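NADPH Quinone Oxidoreductase (Streptococcus mutans, PDB 4F8Y) probably catalyses the NAD(P)H-dependent reduction of quinones, with FAD as its bound cofactor, and binds the quinone menadione. Local coordinates at residues L70-A74 with L117-S121; I5-P10 with I80-W84. All blocks are in the same frame, centred on the assembly; numbering follows the deposited sequence.

Interaction 1 (L70-A74 with L117-S121); sequences LVTWA and LQGKS
Lys120 reaches across to the C-terminal turn of helix 65-73 and places its ammonium group among three backbone carbonyl oxygens, those of Val71, Thr72 and Ala74. The shortest of the three bonds runs from Lys120 NZ to Ala74 O, 2.8 Å long, and is almost collinear with that carbonyl (C=O...N angle 164°). A second bond joins Lys120 NZ to Thr72 O at 3.0 Å, but here the nitrogen stands well above the carbonyl plane, away from the lone-pair directions. The third, from Lys120 NZ to Val71 O, is weak at 3.3 Å. To bring the amine to this point the lysine chain runs extended as far as CD and then bends at its last two torsions, with its CG and CD methylenes passing alongside Ala74 O; Lys120 CD lies 3.4 Å from that oxygen. Ala74 is the residue at which helical geometry ends, so Thr72 O lies in the last turn, where the helical hydrogen-bond pattern is running out. A lysine charge set there would be expected to interact favourably with the negative end of the helix dipole. In the flavodoxin-like fold this links a helix packed on the parallel sheet to the segment leading into strand 120-127, which includes a type II turn over Leu117 to Lys120 with Gly119 at a positive phi. Beside the polar cluster lies an apolar contact: Val71 CG1, anti to its own nitrogen (chi1 170°), meets the forked end of Leu117, with CD1 at 3.9 Å and CD2 at 4.0 Å, the two side chains crossing at about a right angle. Leu117 also packs on Phe100 and Ile155, and Lys120 touches Ile155.

Interaction 2 (I5-P10 with I80-W84); sequences IVYTHP and IFPIW. With FAD (flavin-adenine dinucleotide), chain E.
The C-terminal ends of two neighbouring parallel strands of the flavodoxin-like fold, 2-7 and 76-82, run out here into loops that form part of the FAD site. Tyr7 pairs with Ile80 in parallel register, held by Ile80 N to Val6 O and Thr8 N to Ile80 O, both 3.0 Å. Beside this pair a water joins the two strands: it donates to Val6 O and Ile80 O and accepts from Thr8 OG1 (2.7 Å), which chi1 of -56° sets beside the threonine's own nitrogen. On the face covered by helix 15-26, Ile80 touches both Ile5 and Tyr7 of the adjacent strand: its CD1 lies alongside Ile5 CG2, while its CG2 meets the edge of the Tyr7 ring at CD1. Farther on, Pro82 CG packs obliquely against His9, 3.2 Å from its CD2, and Pro10 CD touches the edge of the Trp84 indole at CH2. Trp84 lays one face against the dimethylbenzene end of the flavin, with CD1 3.4 Å from FAD C8, and its backbone O binds Lys93 of the second subunit. The ribityl hydroxyl O2' donates to Ile83 O. His9 ND1 is hydrogen-bonded to Asn11 N, which would limit the rotation of the imidazole, while His9 NE2 donates in the ring plane to FAD O2P of the pyrophosphate at 2.6 Å.

Interactions 1 and 2 sit toward opposite ends of the same parallel sheet, their centres 19 Å apart and their nearest atoms about 6 Å apart without touching. Their segments alternate along the chain, in the order 5-10, 70-74, 80-84, 117-121. Helix 65-73 leads directly into strand 76-82, so the chain passes from interaction 1 to interaction 2 along a single strand, and that strand lies between 2-7 and 120-127 in the sheet. Interaction 1, at the helix end and the approach to strand 120-127, is structural packing, with the Leu117 side chain about 13 Å from a bound FAD, whereas the strand ends of interaction 2 run out into loops that form part of the FAD site.

Interaction 1 (L70-A74 with L117-S121)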
ATOM      1  N   LEU A  70      -2.030  21.128   0.652  1.00 16.00           N
ATOM      2  CA  LEU A  70      -1.468  20.804   1.972  1.00 15.43           C
ATOM      3  C   LEU A  70       0.001  20.358   1.851  1.00 17.47           C
ATOM      4  O   LEU A  70       0.887  20.832   2.583  1.00 15.21           O
ATOM      5  CB  LEU A  70      -2.301  19.711   2.661  1.00 13.96           C
ATOM      6  CG  LEU A  70      -3.581  20.115   3.403  1.00 15.25           C
ATOM      7  CD1 LEU A  70      -4.370  18.881   3.821  1.00 16.04           C
ATOM      8  CD2 LEU A  70      -3.255  20.984   4.632  1.00 16.31           C
ATOM      9  N   VAL A  71       0.261  19.453   0.910  1.00 16.60           N
ATOM     10  CA  VAL A  71       1.631  19.009   0.656  1.00 18.39           C
ATOM     11  C   VAL A  71       2.548  20.167   0.273  1.00 14.79           C
ATOM     12  O   VAL A  71       3.640  20.290   0.804  1.00 15.91           O
ATOM     13  CB  VAL A  71       1.693  17.910  -0.419  1.00 17.59           C
ATOM     14  CG1 VAL A  71       3.140  17.650  -0.824  1.00 16.83           C
ATOM     15  CG2 VAL A  71       1.034  16.644   0.098  1.00 14.73           C
ATOM     16  N   THR A  72       2.091  21.023  -0.634  1.00 14.96           N
ATOM     17  CA  THR A  72       2.894  22.156  -1.088  1.00 15.37           C
ATOM     18  C   THR A  72       3.204  23.122   0.058  1.00 15.04           C
ATOM     19  O   THR A  72       4.305  23.670   0.154  1.00 15.84           O
ATOM     20  CB  THR A  72       2.188  22.929  -2.227  1.00 17.29           C
ATOM     21  OG1 THR A  72       1.977  22.055  -3.350  1.00 14.41           O
ATOM     22  CG2 THR A  72       3.023  24.145  -2.651  1.00 13.59           C
ATOM     23  N   TRP A  73       2.219  23.318   0.920  1.00 14.30           N
ATOM     24  CA  TRP A  73       2.331  24.217   2.062  1.00 16.05           C
ATOM     25  C   TRP A  73       3.384  23.724   3.074  1.00 16.74           C
ATOM     26  O   TRP A  73       4.200  24.504   3.570  1.00 14.08           O
ATOM     27  CB  TRP A  73       0.932  24.368   2.685  1.00 16.09           C
ATOM     28  CG  TRP A  73       0.842  24.953   4.069  1.00 16.70           C
ATOM     29  CD1 TRP A  73       0.656  26.267   4.398  1.00 16.91           C
ATOM     30  CD2 TRP A  73       0.878  24.231   5.307  1.00 18.47           C
ATOM     31  NE1 TRP A  73       0.597  26.408   5.767  1.00 16.52           N
ATOM     32  CE2 TRP A  73       0.730  25.175   6.347  1.00 17.00           C
ATOM     33  CE3 TRP A  73       1.038  22.878   5.639  1.00 16.86           C
ATOM     34  CZ2 TRP A  73       0.731  24.808   7.691  1.00 17.00           C
ATOM     35  CZ3 TRP A  73       1.039  22.518   6.979  1.00 15.34           C
ATOM     36  CH2 TRP A  73       0.880  23.478   7.986  1.00 15.88           C
ATOM     37  N   ALA A  74       3.384  22.421   3.342  1.00 16.23           N
ATOM     38  CA  ALA A  74       4.260  21.831   4.355  1.00 13.97           C
ATOM     39  C   ALA A  74       5.757  21.993   4.085  1.00 15.12           C
ATOM     40  O   ALA A  74       6.209  21.929   2.945  1.00 16.11           O
ATOM     41  CB  ALA A  74       3.919  20.357   4.538  1.00 15.53           C
ATOM     42  N   LEU A 117       9.286  17.998  -4.792  1.00 18.63           N
ATOM     43  CA  LEU A 117       8.944  18.358  -3.419  1.00 17.72           C
ATOM     44  C   LEU A 117      10.184  18.681  -2.593  1.00 17.06           C
ATOM     45  O   LEU A 117      10.228  18.431  -1.392  1.00 16.57           O
ATOM     46  CB  LEU A 117       8.122  17.246  -2.766  1.00 17.59           C
ATOM     47  CG  LEU A 117       6.812  16.935  -3.500  1.00 17.75           C
ATOM     48  CD1 LEU A 117       6.032  15.829  -2.802  1.00 15.07           C
ATOM     49  CD2 LEU A 117       5.963  18.201  -3.641  1.00 17.49           C
ATOM     50  N   GLN A 118      11.188  19.241  -3.260  1.00 18.88           N
ATOM     51  CA  GLN A 118      12.404  19.733  -2.611  1.00 18.62           C
ATOM     52  C   GLN A 118      12.087  20.783  -1.549  1.00 15.41           C
ATOM     53  O   GLN A 118      11.104  21.509  -1.655  1.00 15.54           O
ATOM     54  CB  GLN A 118      13.356  20.321  -3.653  1.00 17.39           C
ATOM     55  CG  GLN A 118      12.699  21.314  -4.618  1.00 20.37           C
ATOM     56  CD  GLN A 118      12.045  20.634  -5.816  1.00 20.46           C
ATOM     57  OE1 GLN A 118      12.254  19.445  -6.058  1.00 22.75           O
ATOM     58  NE2 GLN A 118      11.259  21.391  -6.574  1.00 23.68           N
ATOM     59  N   GLY A 119      12.925  20.851  -0.519  1.00 17.52           N
ATOM     60  CA  GLY A 119      12.727  21.794   0.569  1.00 15.30           C
ATOM     61  C   GLY A 119      11.898  21.205   1.692  1.00 16.76           C
ATOM     62  O   GLY A 119      11.629  21.867   2.694  1.00 16.86           O
ATOM     63  N   LYS A 120      11.487  19.953   1.520  1.00 17.25           N
ATOM     64  CA  LYS A 120      10.697  19.265   2.528  1.00 14.81           C
ATOM     65  C   LYS A 120      11.461  18.108   3.153  1.00 14.70           C
ATOM     66  O   LYS A 120      12.328  17.509   2.525  1.00 15.42           O
ATOM     67  CB  LYS A 120       9.370  18.773   1.945  1.00 15.15           C
ATOM     68  CG  LYS A 120       8.493  19.901   1.429  1.00 15.91           C
ATOM     69  CD  LYS A 120       7.183  19.389   0.859  1.00 15.75           C
ATOM     70  CE  LYS A 120       6.713  20.268  -0.291  1.00 14.17           C
ATOM     71  NZ  LYS A 120       6.503  21.677   0.130  1.00 14.50           N
ATOM     72  N   SER A 121      11.135  17.824   4.408  1.00 15.01           N
ATOM     73  CA  SER A 121      11.651  16.664   5.127  1.00 15.74           C
ATOM     74  C   SER A 121      10.475  15.888   5.711  1.00 12.92           C
ATOM     75  O   SER A 121       9.330  16.316   5.605  1.00 13.40           O
ATOM     76  CB  SER A 121      12.616  17.092   6.233  1.00 12.98           C
ATOM     77  OG  SER A 121      12.111  18.200   6.949  1.00 14.05           O
TER

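Interaction 2 (I5-P10 with I80-W84)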
ATOM      1  N   ILE A   5       0.951  16.697   9.614  1.00 13.01           N
ATOM      2  CA  ILE A   5       0.877  15.329  10.116  1.00 12.75           C
ATOM      3  C   ILE A   5      -0.195  14.610   9.311  1.00 12.68           C
ATOM      4  O   ILE A   5      -1.360  15.003   9.347  1.00 14.26           O
ATOM      5  CB  ILE A   5       0.470  15.264  11.619  1.00 12.13           C
ATOM      6  CG1 ILE A   5       1.415  16.087  12.505  1.00 11.60           C
ATOM      7  CG2 ILE A   5       0.408  13.811  12.104  1.00 10.92           C
ATOM      8  CD1 ILE A   5       0.769  16.584  13.789  1.00 10.88           C
ATOM      9  N   VAL A   6       0.187  13.572   8.572  1.00 12.36           N
ATOM     10  CA  VAL A   6      -0.796  12.709   7.920  1.00 12.82           C
ATOM     11  C   VAL A   6      -1.011  11.470   8.796  1.00 12.18           C
ATOM     12  O   VAL A   6      -0.100  10.666   8.981  1.00 11.15           O
ATOM     13  CB  VAL A   6      -0.371  12.308   6.491  1.00 12.13           C
ATOM     14  CG1 VAL A   6      -1.483  11.542   5.803  1.00 12.49           C
ATOM     15  CG2 VAL A   6      -0.012  13.543   5.689  1.00 13.10           C
ATOM     16  N   TYR A   7      -2.221  11.339   9.338  1.00 11.03           N
ATOM     17  CA  TYR A   7      -2.532  10.319  10.339  1.00 12.23           C
ATOM     18  C   TYR A   7      -3.533   9.278   9.805  1.00 12.28           C
ATOM     19  O   TYR A   7      -4.553   9.620   9.189  1.00 12.11           O
ATOM     20  CB  TYR A   7      -3.042  10.994  11.623  1.00 12.73           C
ATOM     21  CG  TYR A   7      -3.820  10.096  12.567  1.00 12.06           C
ATOM     22  CD1 TYR A   7      -3.167   9.302  13.503  1.00 13.21           C
ATOM     23  CD2 TYR A   7      -5.213  10.061  12.534  1.00 12.01           C
ATOM     24  CE1 TYR A   7      -3.882   8.485  14.374  1.00 13.30           C
ATOM     25  CE2 TYR A   7      -5.931   9.247  13.393  1.00 12.18           C
ATOM     26  CZ  TYR A   7      -5.261   8.465  14.313  1.00 12.50           C
ATOM     27  OH  TYR A   7      -5.974   7.654  15.167  1.00 14.45           O
ATOM     28  N   THR A   8      -3.230   8.009  10.051  1.00 11.34           N
ATOM     29  CA  THR A   8      -3.965   6.914   9.445  1.00 12.13           C
ATOM     30  C   THR A   8      -4.309   5.848  10.479  1.00 11.98           C
ATOM     31  O   THR A   8      -3.471   5.021  10.830  1.00 12.27           O
ATOM     32  CB  THR A   8      -3.142   6.261   8.300  1.00 10.73           C
ATOM     33  OG1 THR A   8      -2.783   7.257   7.331  1.00 12.75           O
ATOM     34  CG2 THR A   8      -3.939   5.151   7.609  1.00 12.29           C
ATOM     35  N   HIS A   9      -5.541   5.882  10.970  1.00 11.53           N
ATOM     36  CA  HIS A   9      -6.062   4.792  11.775  1.00 11.58           C
ATOM     37  C   HIS A   9      -7.564   4.917  11.914  1.00 13.22           C
ATOM     38  O   HIS A   9      -8.073   6.003  12.148  1.00 14.60           O
ATOM     39  CB  HIS A   9      -5.406   4.745  13.152  1.00 13.68           C
ATOM     40  CG  HIS A   9      -5.431   3.382  13.769  1.00 15.03           C
ATOM     41  ND1 HIS A   9      -6.590   2.801  14.240  1.00 17.97           N
ATOM     42  CD2 HIS A   9      -4.450   2.469  13.957  1.00 15.45           C
ATOM     43  CE1 HIS A   9      -6.317   1.594  14.705  1.00 16.71           C
ATOM     44  NE2 HIS A   9      -5.025   1.371  14.548  1.00 17.51           N
ATOM     45  N   PRO A  10      -8.288   3.801  11.755  1.00 14.96           N
ATOM     46  CA  PRO A  10      -9.751   3.880  11.788  1.00 16.20           C
ATOM     47  C   PRO A  10     -10.307   4.076  13.201  1.00 18.43           C
ATOM     48  O   PRO A  10     -11.473   4.454  13.335  1.00 19.68           O
ATOM     49  CB  PRO A  10     -10.176   2.517  11.223  1.00 14.21           C
ATOM     50  CG  PRO A  10      -9.027   1.621  11.528  1.00 15.72           C
ATOM     51  CD  PRO A  10      -7.828   2.484  11.281  1.00 15.47           C
ATOM     52  N   ILE A  80       1.978   9.010  10.401  1.00 13.12           N
ATOM     53  CA  ILE A  80       1.673   8.087  11.498  1.00 12.47           C
ATOM     54  C   ILE A  80       0.711   6.986  11.044  1.00 12.15           C
ATOM     55  O   ILE A  80      -0.429   7.269  10.678  1.00 13.63           O
ATOM     56  CB  ILE A  80       1.040   8.829  12.708  1.00 14.43           C
ATOM     57  CG1 ILE A  80       1.990   9.902  13.247  1.00 12.98           C
ATOM     58  CG2 ILE A  80       0.645   7.830  13.813  1.00 11.71           C
ATOM     59  CD1 ILE A  80       1.350  10.820  14.263  1.00 14.37           C
ATOM     60  N   PHE A  81       1.155   5.731  11.084  1.00 12.12           N
ATOM     61  CA  PHE A  81       0.299   4.618  10.660  1.00 15.15           C
ATOM     62  C   PHE A  81       0.703   3.245  11.211  1.00 14.33           C
ATOM     63  O   PHE A  81       1.884   3.015  11.495  1.00 13.27           O
ATOM     64  CB  PHE A  81       0.187   4.566   9.119  1.00 14.87           C
ATOM     65  CG  PHE A  81       1.504   4.381   8.404  1.00 13.05           C
ATOM     66  CD1 PHE A  81       1.990   3.114   8.129  1.00 14.14           C
ATOM     67  CD2 PHE A  81       2.243   5.477   7.985  1.00 13.14           C
ATOM     68  CE1 PHE A  81       3.202   2.948   7.464  1.00 14.75           C
ATOM     69  CE2 PHE A  81       3.447   5.315   7.317  1.00 12.58           C
ATOM     70  CZ  PHE A  81       3.929   4.050   7.058  1.00 12.85           C
ATOM     71  N   PRO A  82      -0.284   2.330  11.360  1.00 15.52           N
ATOM     72  CA  PRO A  82       0.027   0.923  11.653  1.00 14.70           C
ATOM     73  C   PRO A  82       0.504   0.228  10.387  1.00 14.79           C
ATOM     74  O   PRO A  82       0.040   0.562   9.294  1.00 14.65           O
ATOM     75  CB  PRO A  82      -1.327   0.314  12.053  1.00 12.72           C
ATOM     76  CG  PRO A  82      -2.368   1.345  11.784  1.00 14.05           C
ATOM     77  CD  PRO A  82      -1.727   2.548  11.148  1.00 15.82           C
ATOM     78  N   ILE A  83       1.415  -0.724  10.531  1.00 13.69           N
ATOM     79  CA  ILE A  83       1.768  -1.596   9.427  1.00 13.95           C
ATOM     80  C   ILE A  83       0.618  -2.578   9.181  1.00 15.51           C
ATOM     81  O   ILE A  83       0.253  -3.340  10.080  1.00 16.25           O
ATOM     82  CB  ILE A  83       3.061  -2.381   9.721  1.00 13.37           C
ATOM     83  CG1 ILE A  83       4.262  -1.437   9.716  1.00 15.04           C
ATOM     84  CG2 ILE A  83       3.268  -3.485   8.692  1.00 14.54           C
ATOM     85  CD1 ILE A  83       4.364  -0.591   8.462  1.00 15.06           C
ATOM     86  N   TRP A  84       0.031  -2.535   7.985  1.00 12.47           N
ATOM     87  CA  TRP A  84      -0.930  -3.561   7.562  1.00 14.16           C
ATOM     88  C   TRP A  84      -0.374  -4.311   6.349  1.00 15.09           C
ATOM     89  O   TRP A  84      -0.090  -3.713   5.303  1.00 13.03           O
ATOM     90  CB  TRP A  84      -2.309  -2.970   7.216  1.00 13.94           C
ATOM     91  CG  TRP A  84      -3.081  -2.386   8.374  1.00 15.33           C
ATOM     92  CD1 TRP A  84      -2.799  -2.506   9.707  1.00 15.22           C
ATOM     93  CD2 TRP A  84      -4.283  -1.613   8.286  1.00 14.57           C
ATOM     94  NE1 TRP A  84      -3.746  -1.841  10.452  1.00 13.05           N
ATOM     95  CE2 TRP A  84      -4.668  -1.288   9.605  1.00 15.86           C
ATOM     96  CE3 TRP A  84      -5.070  -1.162   7.220  1.00 15.19           C
ATOM     97  CZ2 TRP A  84      -5.803  -0.526   9.883  1.00 17.44           C
ATOM     98  CZ3 TRP A  84      -6.199  -0.412   7.497  1.00 15.89           C
ATOM     99  CH2 TRP A  84      -6.554  -0.099   8.818  1.00 15.71           C
TER
HETATM  100  PA  FAD E 201      -4.347  -0.906  19.227  1.00 16.96           P
HETATM  101  O1A FAD E 201      -5.105  -2.339  18.949  1.00 21.09           O
HETATM  102  O2A FAD E 201      -5.294   0.195  19.071  1.00 17.98           O
HETATM  103  O5B FAD E 201      -3.701  -0.897  20.726  1.00 23.89           O
HETATM  104  C5B FAD E 201      -2.624  -1.754  20.995  1.00 24.47           C
HETATM  105  C4B FAD E 201      -2.271  -1.833  22.470  1.00 23.72           C
HETATM  106  O4B FAD E 201      -1.849  -0.580  23.106  1.00 22.02           O
HETATM  107  C3B FAD E 201      -3.434  -2.316  23.429  1.00 24.43           C
HETATM  108  O3B FAD E 201      -3.202  -3.382  24.304  1.00 28.63           O
HETATM  109  C2B FAD E 201      -3.970  -1.011  23.985  1.00 24.44           C
HETATM  110  O2B FAD E 201      -4.901  -1.081  25.030  1.00 29.53           O
HETATM  111  C1B FAD E 201      -2.691  -0.300  24.187  1.00 23.76           C
HETATM  112  N9A FAD E 201      -2.793   1.137  24.423  1.00 22.60           N
HETATM  113  C8A FAD E 201      -3.684   1.993  23.911  1.00 22.03           C
HETATM  114  N7A FAD E 201      -3.387   3.257  24.390  1.00 21.59           N
HETATM  115  C5A FAD E 201      -2.287   3.151  25.209  1.00 22.01           C
HETATM  116  C6A FAD E 201      -1.580   4.078  25.935  1.00 24.26           C
HETATM  117  N6A FAD E 201      -1.980   5.477  25.913  1.00 22.91           N
HETATM  118  N1A FAD E 201      -0.527   3.697  26.668  1.00 25.32           N
HETATM  119  C2A FAD E 201      -0.150   2.395  26.700  1.00 22.30           C
HETATM  120  N3A FAD E 201      -0.853   1.479  25.980  1.00 23.75           N
HETATM  121  C4A FAD E 201      -1.913   1.862  25.240  1.00 21.62           C
HETATM  122  N1  FAD E 201       1.871  -6.240  12.219  1.00 18.32           N
HETATM  123  C2  FAD E 201       3.071  -7.123  11.842  1.00 19.09           C
HETATM  124  O2  FAD E 201       4.255  -6.853  12.517  1.00 20.35           O
HETATM  125  N3  FAD E 201       3.232  -7.211  10.300  1.00 20.98           N
HETATM  126  C4  FAD E 201       1.972  -7.345   9.342  1.00 17.89           C
HETATM  127  O4  FAD E 201       2.236  -6.980   8.029  1.00 17.79           O
HETATM  128  C4X FAD E 201       0.698  -6.669   9.896  1.00 18.53           C
HETATM  129  N5  FAD E 201      -0.550  -6.647   9.139  1.00 15.72           N
HETATM  130  C5X FAD E 201      -1.801  -6.230   9.743  1.00 18.10           C
HETATM  131  C6  FAD E 201      -2.937  -6.154   8.899  1.00 17.20           C
HETATM  132  C7  FAD E 201      -4.134  -5.757   9.423  1.00 17.16           C
HETATM  133  C7M FAD E 201      -5.359  -5.660   8.516  1.00 15.51           C
HETATM  134  C8  FAD E 201      -4.227  -5.443  10.735  1.00 18.19           C
HETATM  135  C8M FAD E 201      -5.561  -4.994  11.323  1.00 18.61           C
HETATM  136  C9  FAD E 201      -3.126  -5.519  11.546  1.00 18.25           C
HETATM  137  C9A FAD E 201      -1.885  -5.931  11.014  1.00 19.01           C
HETATM  138  N10 FAD E 201      -0.740  -5.992  11.894  1.00 17.52           N
HETATM  139  C10 FAD E 201       0.592  -6.382  11.413  1.00 17.92           C
HETATM  140  C1' FAD E 201      -0.838  -5.485  13.246  1.00 19.69           C
HETATM  141  C2' FAD E 201      -0.695  -3.975  13.429  1.00 18.50           C
HETATM  142  O2' FAD E 201       0.472  -3.395  12.898  1.00 13.93           O
HETATM  143  C3' FAD E 201      -1.007  -3.547  14.849  1.00 17.69           C
HETATM  144  O3' FAD E 201      -2.273  -3.952  15.283  1.00 17.56           O
HETATM  145  C4' FAD E 201      -0.794  -2.055  15.012  1.00 16.96           C
HETATM  146  O4' FAD E 201       0.392  -1.581  14.459  1.00 16.77           O
HETATM  147  C5' FAD E 201      -0.965  -1.576  16.435  1.00 18.05           C
HETATM  148  O5' FAD E 201      -1.295  -0.230  16.498  1.00 18.41           O
HETATM  149  P   FAD E 201      -2.862   0.088  16.862  1.00 18.57           P
HETATM  150  O1P FAD E 201      -3.035   1.715  17.042  1.00 15.67           O
HETATM  151  O2P FAD E 201      -3.732  -0.441  15.814  1.00 17.02           O
HETATM  152  O3P FAD E 201      -3.036  -0.801  18.241  1.00 21.61           O
HETATM  153  O   HOH W   1      -0.376   8.103   8.054  1.00 10.90           O